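Local coordinates for putative uncharacterized protein lp_3323 (Lactobacillus plantarum, PDB 3DC7), which is of unknown function but belongs to the GDSL-like lipase/acylhydrolase family of the SGNH hydrolase clan and so probably hydrolyses ester bonds, at residues G102-C107 against T111-L116; M118-L123 against K132-A137; V151-G156 against S160-A165. One frame throughout, in Å; residues are numbered along the deposited sequence. Where two conformers were deposited one is given.

Contact 1 (G102-C107 against T111-L116); sequences GQYGDC and TFYGAL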
ATOM      1  N   GLY A 102      11.864  18.027  11.562  1.00 29.86           N
ATOM      2  CA  GLY A 102      10.904  18.214  12.618  1.00 30.67           C
ATOM      3  C   GLY A 102      10.355  16.878  13.062  1.00 31.74           C
ATOM      4  O   GLY A 102      10.963  15.834  12.837  1.00 31.60           O
ATOM      5  N   GLN A 103       9.182  16.926  13.674  1.00 32.76           N
ATOM      6  CA  GLN A 103       8.605  15.793  14.374  1.00 34.23           C
ATOM      7  C   GLN A 103       7.097  15.778  14.096  1.00 34.29           C
ATOM      8  O   GLN A 103       6.463  16.827  13.934  1.00 33.98           O
ATOM      9  CB  GLN A 103       8.888  15.969  15.871  1.00 34.31           C
ATOM     10  CG  GLN A 103       8.671  14.750  16.722  1.00 37.86           C
ATOM     11  CD  GLN A 103       9.308  14.866  18.107  1.00 41.83           C
ATOM     12  OE1 GLN A 103      10.363  15.503  18.285  1.00 42.19           O
ATOM     13  NE2 GLN A 103       8.674  14.234  19.095  1.00 43.24           N
ATOM     14  N   TYR A 104       6.530  14.582  14.020  1.00 35.13           N
ATOM     15  CA  TYR A 104       5.095  14.419  13.831  1.00 35.78           C
ATOM     16  C   TYR A 104       4.343  15.201  14.923  1.00 36.02           C
ATOM     17  O   TYR A 104       4.594  15.024  16.108  1.00 35.75           O
ATOM     18  CB  TYR A 104       4.748  12.928  13.845  1.00 36.40           C
ATOM     19  CG  TYR A 104       3.284  12.619  13.677  1.00 36.92           C
ATOM     20  CD1 TYR A 104       2.513  12.212  14.766  1.00 39.21           C
ATOM     21  CD2 TYR A 104       2.672  12.720  12.436  1.00 38.55           C
ATOM     22  CE1 TYR A 104       1.157  11.914  14.624  1.00 39.55           C
ATOM     23  CE2 TYR A 104       1.317  12.431  12.276  1.00 40.36           C
ATOM     24  CZ  TYR A 104       0.567  12.027  13.382  1.00 40.61           C
ATOM     25  OH  TYR A 104      -0.774  11.739  13.246  1.00 40.90           O
ATOM     26  N   GLY A 105       3.457  16.100  14.512  1.00 36.50           N
ATOM     27  CA  GLY A 105       2.783  16.978  15.464  1.00 37.23           C
ATOM     28  C   GLY A 105       3.195  18.438  15.358  1.00 37.87           C
ATOM     29  O   GLY A 105       2.506  19.312  15.888  1.00 37.92           O
ATOM     30  N   ASP A 106       4.318  18.717  14.696  1.00 38.46           N
ATOM     31  CA  ASP A 106       4.705  20.107  14.423  1.00 39.49           C
ATOM     32  C   ASP A 106       3.681  20.738  13.490  1.00 39.91           C
ATOM     33  O   ASP A 106       3.156  20.065  12.595  1.00 39.88           O
ATOM     34  CB  ASP A 106       6.093  20.190  13.777  1.00 39.68           C
ATOM     35  CG  ASP A 106       7.210  19.830  14.735  1.00 40.27           C
ATOM     36  OD1 ASP A 106       6.986  19.841  15.963  1.00 41.42           O
ATOM     37  OD2 ASP A 106       8.317  19.533  14.247  1.00 40.80           O
ATOM     38  N   CYS A 107       3.394  22.018  13.695  1.00 40.51           N
ATOM     39  CA  CYS A 107       2.363  22.676  12.893  1.00 41.67           C
ATOM     40  C   CYS A 107       2.764  24.011  12.267  1.00 41.18           C
ATOM     41  O   CYS A 107       1.901  24.794  11.840  1.00 41.26           O
ATOM     42  CB  CYS A 107       1.047  22.796  13.671  1.00 42.04           C
ATOM     43  SG  CYS A 107       1.210  23.422  15.314  1.00 46.75           S
ATOM     44  N   THR A 111       9.504  23.417   9.840  1.00 28.02           N
ATOM     45  CA  THR A 111       9.922  22.029   9.684  1.00 26.72           C
ATOM     46  C   THR A 111       9.129  21.361   8.577  1.00 25.77           C
ATOM     47  O   THR A 111       8.066  21.847   8.182  1.00 26.17           O
ATOM     48  CB  THR A 111       9.783  21.214  10.999  1.00 26.51           C
ATOM     49  OG1 THR A 111       8.415  21.177  11.416  1.00 24.76           O
ATOM     50  CG2 THR A 111      10.653  21.805  12.121  1.00 27.14           C
ATOM     51  N   PHE A 112       9.648  20.248   8.081  1.00 24.41           N
ATOM     52  CA  PHE A 112       8.990  19.502   7.004  1.00 23.76           C
ATOM     53  C   PHE A 112       7.614  18.997   7.437  1.00 22.96           C
ATOM     54  O   PHE A 112       6.659  19.086   6.683  1.00 22.79           O
ATOM     55  CB  PHE A 112       9.867  18.331   6.566  1.00 23.16           C
ATOM     56  CG  PHE A 112       9.391  17.651   5.313  1.00 23.18           C
ATOM     57  CD1 PHE A 112       9.273  18.357   4.119  1.00 21.31           C
ATOM     58  CD2 PHE A 112       9.083  16.300   5.322  1.00 21.54           C
ATOM     59  CE1 PHE A 112       8.849  17.723   2.958  1.00 21.29           C
ATOM     60  CE2 PHE A 112       8.658  15.661   4.156  1.00 20.81           C
ATOM     61  CZ  PHE A 112       8.537  16.378   2.979  1.00 18.00           C
ATOM     62  N   TYR A 113       7.529  18.478   8.656  1.00 22.83           N
ATOM     63  CA  TYR A 113       6.267  17.981   9.212  1.00 22.92           C
ATOM     64  C   TYR A 113       5.233  19.079   9.394  1.00 23.21           C
ATOM     65  O   TYR A 113       4.059  18.907   9.044  1.00 23.02           O
ATOM     66  CB  TYR A 113       6.508  17.312  10.554  1.00 23.04           C
ATOM     67  CG  TYR A 113       6.839  15.844  10.500  1.00 22.24           C
ATOM     68  CD1 TYR A 113       5.833  14.877  10.301  1.00 22.61           C
ATOM     69  CD2 TYR A 113       8.144  15.402  10.705  1.00 23.87           C
ATOM     70  CE1 TYR A 113       6.136  13.508  10.290  1.00 22.07           C
ATOM     71  CE2 TYR A 113       8.461  14.041  10.686  1.00 21.82           C
ATOM     72  CZ  TYR A 113       7.456  13.108  10.480  1.00 23.62           C
ATOM     73  OH  TYR A 113       7.780  11.777  10.473  1.00 23.78           O
ATOM     74  N   GLY A 114       5.673  20.209   9.946  1.00 23.49           N
ATOM     75  CA  GLY A 114       4.814  21.373  10.108  1.00 23.02           C
ATOM     76  C   GLY A 114       4.333  21.917   8.783  1.00 23.00           C
ATOM     77  O   GLY A 114       3.174  22.300   8.651  1.00 22.91           O
ATOM     78  N   ALA A 115       5.207  21.933   7.782  1.00 23.71           N
ATOM     79  CA  ALA A 115       4.831  22.475   6.480  1.00 24.24           C
ATOM     80  C   ALA A 115       3.831  21.583   5.720  1.00 25.24           C
ATOM     81  O   ALA A 115       2.895  22.104   5.113  1.00 25.15           O
ATOM     82  CB  ALA A 115       6.039  22.787   5.653  1.00 23.71           C
ATOM     83  N   LEU A 116       4.009  20.260   5.774  1.00 26.15           N
ATOM     84  CA  LEU A 116       2.983  19.314   5.303  1.00 27.45           C
ATOM     85  C   LEU A 116       1.608  19.549   5.941  1.00 28.67           C
ATOM     86  O   LEU A 116       0.600  19.583   5.233  1.00 28.49           O
ATOM     87  CB  LEU A 116       3.415  17.858   5.530  1.00 27.43           C
ATOM     88  CG  LEU A 116       4.551  17.343   4.636  1.00 28.07           C
ATOM     89  CD1 LEU A 116       5.144  16.047   5.189  1.00 29.30           C
ATOM     90  CD2 LEU A 116       4.062  17.159   3.201  1.00 28.79           C
TER
HETATM   91  O   HOH W   1       3.043  17.399  11.967  1.00 38.59           O

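Contact 2 (M118-L123 against K132-A137); sequences MLLTGL and KLFISA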
HETATM    1  N   MSE A 118       0.249  22.292   7.249  1.00 31.76           N
HETATM    2  CA  MSE A 118      -0.382  23.481   6.733  1.00 32.45           C
HETATM    3  C   MSE A 118      -0.772  23.339   5.273  1.00 30.58           C
HETATM    4  O   MSE A 118      -1.852  23.784   4.887  1.00 30.21           O
HETATM    5  CB  MSE A 118       0.487  24.694   6.965  1.00 33.80           C
HETATM    6  CG  MSE A 118       0.454  25.124   8.412  1.00 41.99           C
HETATM    7 SE   MSE A 118       1.918  26.332   8.697  1.00 61.36          SE
HETATM    8  CE  MSE A 118       0.979  27.971   8.143  1.00 56.21           C
ATOM      9  N   LEU A 119       0.089  22.713   4.475  1.00 28.51           N
ATOM     10  CA  LEU A 119      -0.240  22.439   3.077  1.00 27.08           C
ATOM     11  C   LEU A 119      -1.524  21.612   2.985  1.00 26.01           C
ATOM     12  O   LEU A 119      -2.476  22.027   2.346  1.00 25.32           O
ATOM     13  CB  LEU A 119       0.899  21.705   2.372  1.00 26.39           C
ATOM     14  CG  LEU A 119       1.172  21.869   0.860  1.00 27.36           C
ATOM     15  CD1 LEU A 119       1.797  20.602   0.303  1.00 26.30           C
ATOM     16  CD2 LEU A 119      -0.027  22.239   0.028  1.00 25.64           C
ATOM     17  N   LEU A 120      -1.532  20.458   3.644  1.00 25.54           N
ATOM     18  CA  LEU A 120      -2.678  19.550   3.656  1.00 25.55           C
ATOM     19  C   LEU A 120      -3.969  20.161   4.213  1.00 25.84           C
ATOM     20  O   LEU A 120      -5.044  19.880   3.693  1.00 26.16           O
ATOM     21  CB  LEU A 120      -2.334  18.269   4.431  1.00 25.28           C
ATOM     22  CG  LEU A 120      -1.315  17.378   3.723  1.00 25.04           C
ATOM     23  CD1 LEU A 120      -0.718  16.352   4.678  1.00 25.38           C
ATOM     24  CD2 LEU A 120      -1.942  16.726   2.498  1.00 24.18           C
ATOM     25  N   THR A 121      -3.867  20.968   5.270  1.00 25.38           N
ATOM     26  CA  THR A 121      -5.032  21.676   5.812  1.00 26.40           C
ATOM     27  C   THR A 121      -5.551  22.714   4.806  1.00 26.15           C
ATOM     28  O   THR A 121      -6.739  22.780   4.531  1.00 26.51           O
ATOM     29  CB  THR A 121      -4.711  22.356   7.157  1.00 26.48           C
ATOM     30  OG1 THR A 121      -4.212  21.368   8.065  1.00 26.55           O
ATOM     31  CG2 THR A 121      -5.966  23.012   7.755  1.00 27.08           C
ATOM     32  N   GLY A 122      -4.641  23.493   4.231  1.00 26.19           N
ATOM     33  CA  GLY A 122      -4.992  24.440   3.180  1.00 25.67           C
ATOM     34  C   GLY A 122      -5.776  23.817   2.041  1.00 25.32           C
ATOM     35  O   GLY A 122      -6.810  24.355   1.618  1.00 25.24           O
ATOM     36  N   LEU A 123      -5.291  22.679   1.547  1.00 25.02           N
ATOM     37  CA  LEU A 123      -5.895  22.021   0.390  1.00 24.92           C
ATOM     38  C   LEU A 123      -7.295  21.485   0.678  1.00 25.50           C
ATOM     39  O   LEU A 123      -8.190  21.588  -0.167  1.00 25.71           O
ATOM     40  CB  LEU A 123      -5.002  20.887  -0.110  1.00 24.42           C
ATOM     41  CG  LEU A 123      -3.664  21.256  -0.756  1.00 24.06           C
ATOM     42  CD1 LEU A 123      -2.761  20.041  -0.881  1.00 21.79           C
ATOM     43  CD2 LEU A 123      -3.871  21.911  -2.106  1.00 22.87           C
ATOM     44  N   LYS A 132      -7.252  14.793  -4.957  1.00 25.78           N
ATOM     45  CA  LYS A 132      -5.862  15.209  -4.791  1.00 25.71           C
ATOM     46  C   LYS A 132      -4.973  14.011  -4.573  1.00 25.24           C
ATOM     47  O   LYS A 132      -5.383  13.029  -3.963  1.00 24.90           O
ATOM     48  CB  LYS A 132      -5.695  16.101  -3.556  1.00 25.90           C
ATOM     49  CG  LYS A 132      -6.711  17.175  -3.415  1.00 27.16           C
ATOM     50  CD  LYS A 132      -6.720  17.720  -2.010  1.00 26.06           C
ATOM     51  CE  LYS A 132      -7.864  18.685  -1.874  1.00 24.87           C
ATOM     52  NZ  LYS A 132      -9.127  17.930  -1.685  1.00 23.54           N
ATOM     53  N   LEU A 133      -3.741  14.108  -5.048  1.00 25.03           N
ATOM     54  CA  LEU A 133      -2.732  13.161  -4.622  1.00 24.95           C
ATOM     55  C   LEU A 133      -1.375  13.807  -4.346  1.00 23.86           C
ATOM     56  O   LEU A 133      -1.040  14.861  -4.905  1.00 24.21           O
ATOM     57  CB  LEU A 133      -2.625  11.954  -5.571  1.00 25.35           C
ATOM     58  CG  LEU A 133      -2.170  11.976  -7.030  1.00 26.96           C
ATOM     59  CD1 LEU A 133      -1.197  13.062  -7.319  1.00 31.16           C
ATOM     60  CD2 LEU A 133      -1.521  10.656  -7.357  1.00 26.58           C
ATOM     61  N   PHE A 134      -0.611  13.164  -3.469  0.50 23.40           N
ATOM     62  CA  PHE A 134       0.752  13.559  -3.145  0.50 22.63           C
ATOM     63  C   PHE A 134       1.726  12.600  -3.796  0.50 22.28           C
ATOM     64  O   PHE A 134       1.597  11.385  -3.644  0.50 22.15           O
ATOM     65  CB  PHE A 134       0.962  13.558  -1.630  0.50 22.66           C
ATOM     66  CG  PHE A 134       0.830  14.911  -1.005  0.50 22.35           C
ATOM     67  CD1 PHE A 134       1.903  15.489  -0.346  0.50 21.69           C
ATOM     68  CD2 PHE A 134      -0.369  15.622  -1.095  0.50 22.86           C
ATOM     69  CE1 PHE A 134       1.792  16.749   0.230  0.50 22.00           C
ATOM     70  CE2 PHE A 134      -0.488  16.887  -0.528  0.50 21.70           C
ATOM     71  CZ  PHE A 134       0.592  17.448   0.133  0.50 22.06           C
ATOM     72  N   ILE A 135       2.688  13.151  -4.529  1.00 21.93           N
ATOM     73  CA  ILE A 135       3.709  12.346  -5.202  1.00 21.72           C
ATOM     74  C   ILE A 135       5.061  12.632  -4.555  1.00 22.19           C
ATOM     75  O   ILE A 135       5.478  13.783  -4.488  1.00 22.43           O
ATOM     76  CB  ILE A 135       3.770  12.645  -6.723  1.00 20.69           C
ATOM     77  CG1 ILE A 135       2.382  12.472  -7.367  1.00 20.29           C
ATOM     78  CG2 ILE A 135       4.763  11.733  -7.382  1.00 19.50           C
ATOM     79  CD1 ILE A 135       2.237  13.179  -8.687  1.00 20.69           C
ATOM     80  N   SER A 136       5.733  11.596  -4.061  1.00 23.28           N
ATOM     81  CA  SER A 136       7.101  11.774  -3.550  1.00 24.17           C
ATOM     82  C   SER A 136       8.137  11.140  -4.484  1.00 24.54           C
ATOM     83  O   SER A 136       7.863  10.128  -5.132  1.00 25.27           O
ATOM     84  CB  SER A 136       7.229  11.230  -2.135  1.00 23.77           C
ATOM     85  OG  SER A 136       6.973   9.841  -2.102  1.00 25.34           O
ATOM     86  N   ALA A 137       9.327  11.731  -4.524  1.00 24.95           N
ATOM     87  CA  ALA A 137      10.331  11.460  -5.555  1.00 24.88           C
ATOM     88  C   ALA A 137      11.077  10.144  -5.442  1.00 24.79           C
ATOM     89  O   ALA A 137      11.165   9.540  -4.380  1.00 24.86           O
ATOM     90  CB  ALA A 137      11.332  12.602  -5.612  1.00 25.06           C
TER

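Contact 3 (V151-G156 against S160-A165); sequences VTNGLG and SDYEAA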
ATOM      1  N   VAL A 151      22.860   8.877   0.493  1.00 27.32           N
ATOM      2  CA  VAL A 151      23.020   8.381   1.863  1.00 27.58           C
ATOM      3  C   VAL A 151      22.259   9.240   2.901  1.00 27.73           C
ATOM      4  O   VAL A 151      21.185   8.836   3.363  1.00 27.57           O
ATOM      5  CB  VAL A 151      24.540   8.243   2.245  1.00 27.82           C
ATOM      6  CG1 VAL A 151      24.706   7.641   3.631  1.00 28.32           C
ATOM      7  CG2 VAL A 151      25.293   7.397   1.223  1.00 27.50           C
ATOM      8  N   THR A 152      22.823  10.402   3.260  1.00 26.69           N
ATOM      9  CA  THR A 152      22.224  11.347   4.209  1.00 26.93           C
ATOM     10  C   THR A 152      22.433  12.788   3.707  1.00 25.77           C
ATOM     11  O   THR A 152      23.339  13.038   2.920  1.00 25.62           O
ATOM     12  CB  THR A 152      22.843  11.214   5.633  1.00 27.27           C
ATOM     13  OG1 THR A 152      24.263  11.036   5.526  1.00 29.74           O
ATOM     14  CG2 THR A 152      22.272  10.013   6.396  1.00 28.47           C
ATOM     15  N   ASN A 153      21.583  13.722   4.136  1.00 24.99           N
ATOM     16  CA  ASN A 153      21.767  15.146   3.817  1.00 24.68           C
ATOM     17  C   ASN A 153      22.629  15.841   4.883  1.00 25.00           C
ATOM     18  O   ASN A 153      23.113  15.181   5.785  1.00 25.05           O
ATOM     19  CB  ASN A 153      20.413  15.854   3.634  1.00 23.85           C
ATOM     20  CG  ASN A 153      19.606  15.957   4.926  1.00 22.53           C
ATOM     21  OD1 ASN A 153      20.097  15.655   6.022  1.00 22.16           O
ATOM     22  ND2 ASN A 153      18.355  16.391   4.799  1.00 17.41           N
ATOM     23  N   GLY A 154      22.825  17.157   4.782  1.00 25.70           N
ATOM     24  CA  GLY A 154      23.661  17.899   5.742  1.00 26.43           C
ATOM     25  C   GLY A 154      23.190  17.884   7.199  1.00 27.58           C
ATOM     26  O   GLY A 154      23.967  18.169   8.122  1.00 27.97           O
ATOM     27  N   LEU A 155      21.922  17.543   7.416  1.00 27.95           N
ATOM     28  CA  LEU A 155      21.378  17.456   8.760  1.00 28.50           C
ATOM     29  C   LEU A 155      21.443  16.018   9.253  1.00 28.43           C
ATOM     30  O   LEU A 155      21.020  15.719  10.360  1.00 28.82           O
ATOM     31  CB  LEU A 155      19.930  17.948   8.789  1.00 28.67           C
ATOM     32  CG  LEU A 155      19.649  19.323   8.201  1.00 29.99           C
ATOM     33  CD1 LEU A 155      18.157  19.532   8.157  1.00 31.39           C
ATOM     34  CD2 LEU A 155      20.340  20.429   9.009  1.00 31.65           C
ATOM     35  N   GLY A 156      21.947  15.124   8.413  1.00 28.40           N
ATOM     36  CA  GLY A 156      22.098  13.724   8.791  1.00 28.37           C
ATOM     37  C   GLY A 156      20.874  12.836   8.671  1.00 28.29           C
ATOM     38  O   GLY A 156      20.923  11.689   9.104  1.00 28.30           O
ATOM     39  N   SER A 160      14.464   8.664   2.979  1.00 24.98           N
ATOM     40  CA  SER A 160      13.346   7.860   3.487  1.00 25.73           C
ATOM     41  C   SER A 160      12.722   8.378   4.788  1.00 25.60           C
ATOM     42  O   SER A 160      11.616   7.969   5.143  1.00 26.01           O
ATOM     43  CB  SER A 160      13.762   6.401   3.658  1.00 26.00           C
ATOM     44  OG  SER A 160      14.739   6.275   4.681  1.00 28.85           O
ATOM     45  N   ASP A 161      13.416   9.266   5.504  1.00 25.72           N
ATOM     46  CA  ASP A 161      12.802   9.935   6.675  1.00 25.22           C
ATOM     47  C   ASP A 161      11.770  10.976   6.245  1.00 24.39           C
ATOM     48  O   ASP A 161      10.731  11.132   6.886  1.00 24.04           O
ATOM     49  CB  ASP A 161      13.860  10.574   7.558  1.00 25.64           C
ATOM     50  CG  ASP A 161      14.729   9.553   8.245  1.00 27.72           C
ATOM     51  OD1 ASP A 161      14.174   8.541   8.723  1.00 30.52           O
ATOM     52  OD2 ASP A 161      15.964   9.746   8.307  1.00 29.47           O
ATOM     53  N   TYR A 162      12.062  11.671   5.141  1.00 23.50           N
ATOM     54  CA  TYR A 162      11.126  12.636   4.548  1.00 22.28           C
ATOM     55  C   TYR A 162       9.975  11.925   3.853  1.00 22.12           C
ATOM     56  O   TYR A 162       8.815  12.287   3.998  1.00 22.29           O
ATOM     57  CB  TYR A 162      11.861  13.545   3.569  1.00 21.62           C
ATOM     58  CG  TYR A 162      12.849  14.475   4.240  1.00 21.15           C
ATOM     59  CD1 TYR A 162      14.077  14.005   4.704  1.00 20.25           C
ATOM     60  CD2 TYR A 162      12.558  15.822   4.408  1.00 19.80           C
ATOM     61  CE1 TYR A 162      14.977  14.855   5.317  1.00 19.89           C
ATOM     62  CE2 TYR A 162      13.460  16.677   5.023  1.00 20.02           C
ATOM     63  CZ  TYR A 162      14.663  16.184   5.469  1.00 19.00           C
ATOM     64  OH  TYR A 162      15.555  17.021   6.076  1.00 19.05           O
ATOM     65  N   GLU A 163      10.316  10.903   3.097  1.00 22.53           N
ATOM     66  CA  GLU A 163       9.348  10.003   2.484  1.00 23.49           C
ATOM     67  C   GLU A 163       8.341   9.432   3.513  1.00 22.79           C
ATOM     68  O   GLU A 163       7.148   9.404   3.247  1.00 22.91           O
ATOM     69  CB  GLU A 163      10.113   8.910   1.725  1.00 24.12           C
ATOM     70  CG  GLU A 163       9.292   7.698   1.316  1.00 28.94           C
ATOM     71  CD  GLU A 163       8.285   8.024   0.227  1.00 32.72           C
ATOM     72  OE1 GLU A 163       8.457   9.069  -0.443  1.00 34.60           O
ATOM     73  OE2 GLU A 163       7.326   7.238   0.056  1.00 33.76           O
ATOM     74  N   ALA A 164       8.813   9.033   4.693  1.00 22.26           N
ATOM     75  CA  ALA A 164       7.927   8.557   5.768  1.00 22.26           C
ATOM     76  C   ALA A 164       7.036   9.657   6.358  1.00 22.23           C
ATOM     77  O   ALA A 164       5.869   9.406   6.691  1.00 22.50           O
ATOM     78  CB  ALA A 164       8.730   7.876   6.873  1.00 22.27           C
ATOM     79  N   ALA A 165       7.581  10.871   6.473  1.00 22.17           N
ATOM     80  CA  ALA A 165       6.818  12.044   6.917  1.00 21.58           C
ATOM     81  C   ALA A 165       5.615  12.309   5.995  1.00 21.40           C
ATOM     82  O   ALA A 165       4.486  12.492   6.466  1.00 21.25           O
ATOM     83  CB  ALA A 165       7.734  13.285   7.009  1.00 20.93           C
TER

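Contact 1 (G102-C107 against T111-L116)
The ring of Tyr113 lies against the backbone from Gly102 to Tyr104, where a type II beta turn (Gln103 to Asp106) is folded over the N-terminus of helix 112-126, with Thr111 at the N-cap position. Tyr104 N stands 3.6 Å above the Tyr113 ring plane, over its centre, and Gln103 C covers the same face nearer the rim. Tyr104 CB reaches Tyr113 CE1 at 3.9 Å, and the two side chains cross at about a right angle; with CG anti to the backbone N (chi1 179°), the ring of Tyr104 runs on away from the helix. Tyr113 OH hydrogen-bonds to Gln168 OE1 of helix 159-173. A leucine in place of Tyr113 would probably leave the peptide between Gln103 and Tyr104 without its flat support and Gln168 OE1 without that hydroxyl. Beside the ring, Thr111 OG1 accepts the capping bond from Gly114 N at 3.3 Å and donates to Asp106 OD2, also at 3.3 Å. That carboxylate oxygen has a second donor within the turn, Gln103 N at 2.8 Å, and the two reach it from opposite faces of the carboxylate plane. Thr111 OG1 comes in on the anti side, 27° out of the plane, whereas Gln103 N is 55° out. One carboxylate oxygen thus ties the turn to the N-cap. Farther out, Tyr104 OH bonds to Asp172 OD2. Asp106 N to Gln103 O closes the turn at 3.0 Å; a water accepts from Gly105 N and donates to Asp106 O at 2.7 Å, while Gly114 CA makes a CA-H...O contact of 3.3 Å with Asp106 O.

Contact 2 (M118-L123 against K132-A137)
Phe134 projects from strand 132-136 into three leucines of helix 118-123, whose places along the helix decide which part of the ring each one meets. Leu119 CD1 meets Phe134 CZ at 3.4 Å, its side chain sliding past the ring in the opposite direction. Leu120 comes in at a slant: its CG is anti to the carbonyl carbon (chi1 -69°), and although its CB starts off to one side of the strand, CD2 ends 3.4 Å from Phe134 CE2. Leu123 has nearly the same torsions, yet it reaches the ring edge instead, with CD1 close to the ring plane and 3.9 Å from Phe134 CE2. These contacts belong to one of two modelled conformers of Phe134, so the ring's exact place is less certain; in this one its outer end, CE1 through CZ to CE2, carries nearly all of the packing against 118-123. Val88 of strand 85-89 and Thr170 of helix 159-173 also touch Phe134.

Lys132 lies beside this cluster. Its chain is extended until chi4 (79°), where it bends; CE passes 4.0 Å from Leu123 CB and 3.4 Å from Leu123 O. The bend turns NZ to Val130 O, Trp127 O and Gln124 OE1, so three oxygens grip this buried ammonium. The helix and strand axes are 11.4 Å apart at 162°, nearly antiparallel, as expected where a helix returns across a parallel sheet to the next strand: the helix-to-strand step of the alpha/beta/alpha SGNH hydrolase fold.

Contact 3 (V151-G156 against S160-A165)
Asn153 holds CG between its backbone N and carbonyl carbon (chi1 68°), which swings the amide toward helix 160-165, while Tyr162 has CG anti to its carbonyl carbon and extends its ring from the helix to meet it. The result is a hydrogen bond from Asn153 ND2 to Tyr162 OH, 3.1 Å long and somewhat bent, with 137° at the hydrogen. The phenolic oxygen lies in the amide plane. The two side chains cross at about a right angle and the amide and ring planes are 78° apart, so the amide addresses the hydroxyl end and is not stacked on the ring. Leu155 CD1 comes no nearer than 4.2 Å to Tyr162 OH, a marginal van der Waals contact.

The other end of the amide folds back on its own loop. Asn153 OD1 accepts from Leu155 N at 3.0 Å, with the donor well above the carbonyl plane, and it also accepts from Tyr157 N. Asn153 ND2 has a second acceptor in Tyr95 O, and Tyr162 OH bonds to Gln99 O; both ends of the amide are thus engaged, which fixes its flip. Leu101 and Phe112 pack on Tyr162, placing the pair against the 99-112 region. Asn153 O accepts a hydrogen bond from Gly156 N at 2.9 Å, closing a type I beta turn, and the bond from Leu155 N to Asn153 OD1 makes an Asx turn that overlaps this beta turn in the loop before helix 159-173.

Overall arrangement
The centres of contacts 1, 2 and 3 lie about 17, 9 and 16 Å from the centre of the chain. All touching residues of contact 2 are buried; contact 1 is partly buried, while the Asn153-Tyr162 pair of contact 3 is buried despite its distance. Contacts 1 and 2 share helix 112-126, using its capped start and its middle respectively, and Leu116 CD2 packs on Phe134 CE1 at 3.8 Å. Helix 159-173 connects contact 3 to the others: Ala165 touches Phe112 and Tyr113, while Glu163 probably hydrogen-bonds to Ser136. Contact 2 is mainly apolar, with one buried lysine at its edge, whereas the loop contacts add side-chain hydrogen bonds beside beta turns, and contact 1 also has a ring packed on backbone.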